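Local coordinates for HTH-type transcriptional regulator AldR (Mycobacterium tuberculosis, PDB 4PCQ), which regulates transcription of the L-alanine dehydrogenase gene by binding upstream of it, activating expression when L-alanine is present and repressing it when L-alanine is absent, at residues R121-V126 against F135-A140. Sequence-based numbering, arbitrary orientation.
Sequences RQVMDV and FILHVA
The carbonyl oxygen of His138 takes up the amides of two successive residues, Met124 and Asp125, a classic beta bulge. Met124 N approaches His138 O nearly head-on to the carbonyl at 2.7 Å, while Asp125 N, 3.0 Å from the same His138 O, meets it on a lone pair in the carbonyl plane. His138 N returns a bond to Asp125 O, and beyond the bulge Ala140 N donates to Gln122 O at 3.0 Å. The side chains of Asp125 and His138 run side by side on one face of the sheet. There His138 ND1 donates to Asp125 OD2 at 3.1 Å; the oxygen lies near the ring plane but is met on its anti side, with carboxylate and ring turned 40° apart. The His138 chi1 of 171° swings the ring away from its own amide and alongside the Asp125 carboxylate, and CB of Met124 sits over the rim of one ring face. NE2 of His138 is hydrogen-bonded to Gln95 OE1 on strand 94-101, so both ring nitrogens are held, and Tyr127 of the second subunit meets the ring edge-to-face. The bent Met124 chain carries SD to 4.0 Å from Ala140 CB. On the opposite face, Val123 CG1 touches Val139 CG1 at 3.9 Å, and both methyls of Val126 pack against Leu137 CD2. Helices 110-117 and 144-156 cover this apolar layer. Asp125 and Val126 also pair with a strand of the second subunit, continuing the sheet across the interface. This is the central beta2-beta3 hairpin of the ferredoxin-like (beta-alpha-beta-beta-alpha-beta) effector domain of Lrp/AsnC regulators, its outer strand at the dimer interface.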
loop_
_atom_site.group_PDB
_atom_site.type_symbol
_atom_site.label_atom_id
_atom_site.label_comp_id
_atom_site.label_asym_id
_atom_site.label_seq_id
_atom_site.Cartn_x
_atom_site.Cartn_y
_atom_site.Cartn_z
ATOM N N ARG B 121 1.598 -15.373 -4.629
ATOM C CA ARG B 121 2.827 -14.594 -4.759
ATOM C C ARG B 121 2.664 -13.271 -5.500
ATOM O O ARG B 121 3.298 -12.275 -5.146
ATOM C CB ARG B 121 3.908 -15.436 -5.426
ATOM N N GLN B 122 1.814 -13.254 -6.519
ATOM C CA GLN B 122 1.672 -12.060 -7.347
ATOM C C GLN B 122 0.905 -10.911 -6.686
ATOM O O GLN B 122 1.200 -9.743 -6.939
ATOM C CB GLN B 122 1.027 -12.408 -8.691
ATOM C CG GLN B 122 1.896 -13.250 -9.605
ATOM C CD GLN B 122 1.474 -14.703 -9.626
ATOM O OE1 GLN B 122 1.014 -15.240 -8.618
ATOM N NE2 GLN B 122 1.615 -15.346 -10.785
ATOM N N VAL B 123 -0.070 -11.237 -5.843
ATOM C CA VAL B 123 -0.922 -10.205 -5.252
ATOM C C VAL B 123 -0.151 -9.273 -4.321
ATOM O O VAL B 123 0.626 -9.709 -3.471
ATOM C CB VAL B 123 -2.141 -10.803 -4.499
ATOM C CG1 VAL B 123 -2.965 -11.668 -5.431
ATOM C CG2 VAL B 123 -1.706 -11.605 -3.308
ATOM N N MET B 124 -0.319 -7.976 -4.547
ATOM C CA MET B 124 0.243 -6.970 -3.658
ATOM C C MET B 124 -0.853 -6.326 -2.829
ATOM O O MET B 124 -0.710 -6.174 -1.617
ATOM C CB MET B 124 1.035 -5.915 -4.429
ATOM C CG MET B 124 1.681 -6.446 -5.682
ATOM S SD MET B 124 3.442 -6.677 -5.406
ATOM C CE MET B 124 3.441 -8.386 -4.839
ATOM N N ASP B 125 -1.955 -5.954 -3.469
ATOM C CA ASP B 125 -3.037 -5.329 -2.720
ATOM C C ASP B 125 -4.396 -5.960 -3.007
ATOM O O ASP B 125 -4.650 -6.447 -4.106
ATOM C CB ASP B 125 -3.082 -3.833 -3.017
ATOM C CG ASP B 125 -1.933 -3.078 -2.385
ATOM O OD1 ASP B 125 -1.674 -3.269 -1.178
ATOM O OD2 ASP B 125 -1.286 -2.288 -3.104
ATOM N N VAL B 126 -5.275 -5.941 -2.011
ATOM C CA VAL B 126 -6.655 -6.371 -2.202
ATOM C C VAL B 126 -7.623 -5.302 -1.720
ATOM O O VAL B 126 -7.564 -4.881 -0.569
ATOM C CB VAL B 126 -6.948 -7.677 -1.449
ATOM C CG1 VAL B 126 -8.409 -8.058 -1.599
ATOM C CG2 VAL B 126 -6.043 -8.790 -1.940
ATOM N N PHE B 135 -14.313 -7.195 -5.759
ATOM C CA PHE B 135 -13.011 -6.690 -5.338
ATOM C C PHE B 135 -12.003 -6.489 -6.474
ATOM O O PHE B 135 -12.158 -7.056 -7.554
ATOM C CB PHE B 135 -12.440 -7.612 -4.253
ATOM C CG PHE B 135 -12.459 -9.063 -4.621
ATOM C CD1 PHE B 135 -11.408 -9.640 -5.315
ATOM C CD2 PHE B 135 -13.544 -9.854 -4.270
ATOM C CE1 PHE B 135 -11.439 -10.986 -5.647
ATOM C CE2 PHE B 135 -13.583 -11.194 -4.605
ATOM C CZ PHE B 135 -12.532 -11.759 -5.297
ATOM N N ILE B 136 -10.979 -5.670 -6.227
ATOM C CA ILE B 136 -9.902 -5.482 -7.202
ATOM C C ILE B 136 -8.564 -5.873 -6.593
ATOM O O ILE B 136 -8.295 -5.621 -5.417
ATOM C CB ILE B 136 -9.808 -4.044 -7.755
ATOM C CG1 ILE B 136 -9.543 -3.029 -6.650
ATOM C CG2 ILE B 136 -11.059 -3.675 -8.499
ATOM C CD1 ILE B 136 -9.466 -1.602 -7.160
ATOM N N LEU B 137 -7.739 -6.510 -7.416
ATOM C CA LEU B 137 -6.478 -7.076 -6.986
ATOM C C LEU B 137 -5.342 -6.324 -7.659
ATOM O O LEU B 137 -5.252 -6.312 -8.881
ATOM C CB LEU B 137 -6.427 -8.536 -7.426
ATOM C CG LEU B 137 -7.387 -9.521 -6.751
ATOM C CD1 LEU B 137 -6.871 -10.943 -6.857
ATOM C CD2 LEU B 137 -7.672 -9.148 -5.307
ATOM N N HIS B 138 -4.466 -5.707 -6.874
ATOM C CA HIS B 138 -3.257 -5.111 -7.426
ATOM C C HIS B 138 -2.177 -6.176 -7.421
ATOM O O HIS B 138 -1.755 -6.638 -6.357
ATOM C CB HIS B 138 -2.819 -3.905 -6.593
ATOM C CG HIS B 138 -1.469 -3.368 -6.960
ATOM N ND1 HIS B 138 -0.740 -2.548 -6.122
ATOM C CD2 HIS B 138 -0.715 -3.524 -8.075
ATOM C CE1 HIS B 138 0.399 -2.227 -6.703
ATOM N NE2 HIS B 138 0.440 -2.805 -7.891
ATOM N N VAL B 139 -1.739 -6.564 -8.616
ATOM C CA VAL B 139 -0.794 -7.666 -8.774
ATOM C C VAL B 139 0.441 -7.291 -9.592
ATOM O O VAL B 139 0.418 -6.352 -10.391
ATOM C CB VAL B 139 -1.454 -8.891 -9.450
ATOM C CG1 VAL B 139 -2.637 -9.388 -8.636
ATOM C CG2 VAL B 139 -1.876 -8.550 -10.870
ATOM N N ALA B 140 1.516 -8.046 -9.388
ATOM C CA ALA B 140 2.733 -7.890 -10.179
ATOM C C ALA B 140 3.159 -9.222 -10.792
ATOM O O ALA B 140 3.095 -10.265 -10.143
ATOM C CB ALA B 140 3.852 -7.328 -9.323
#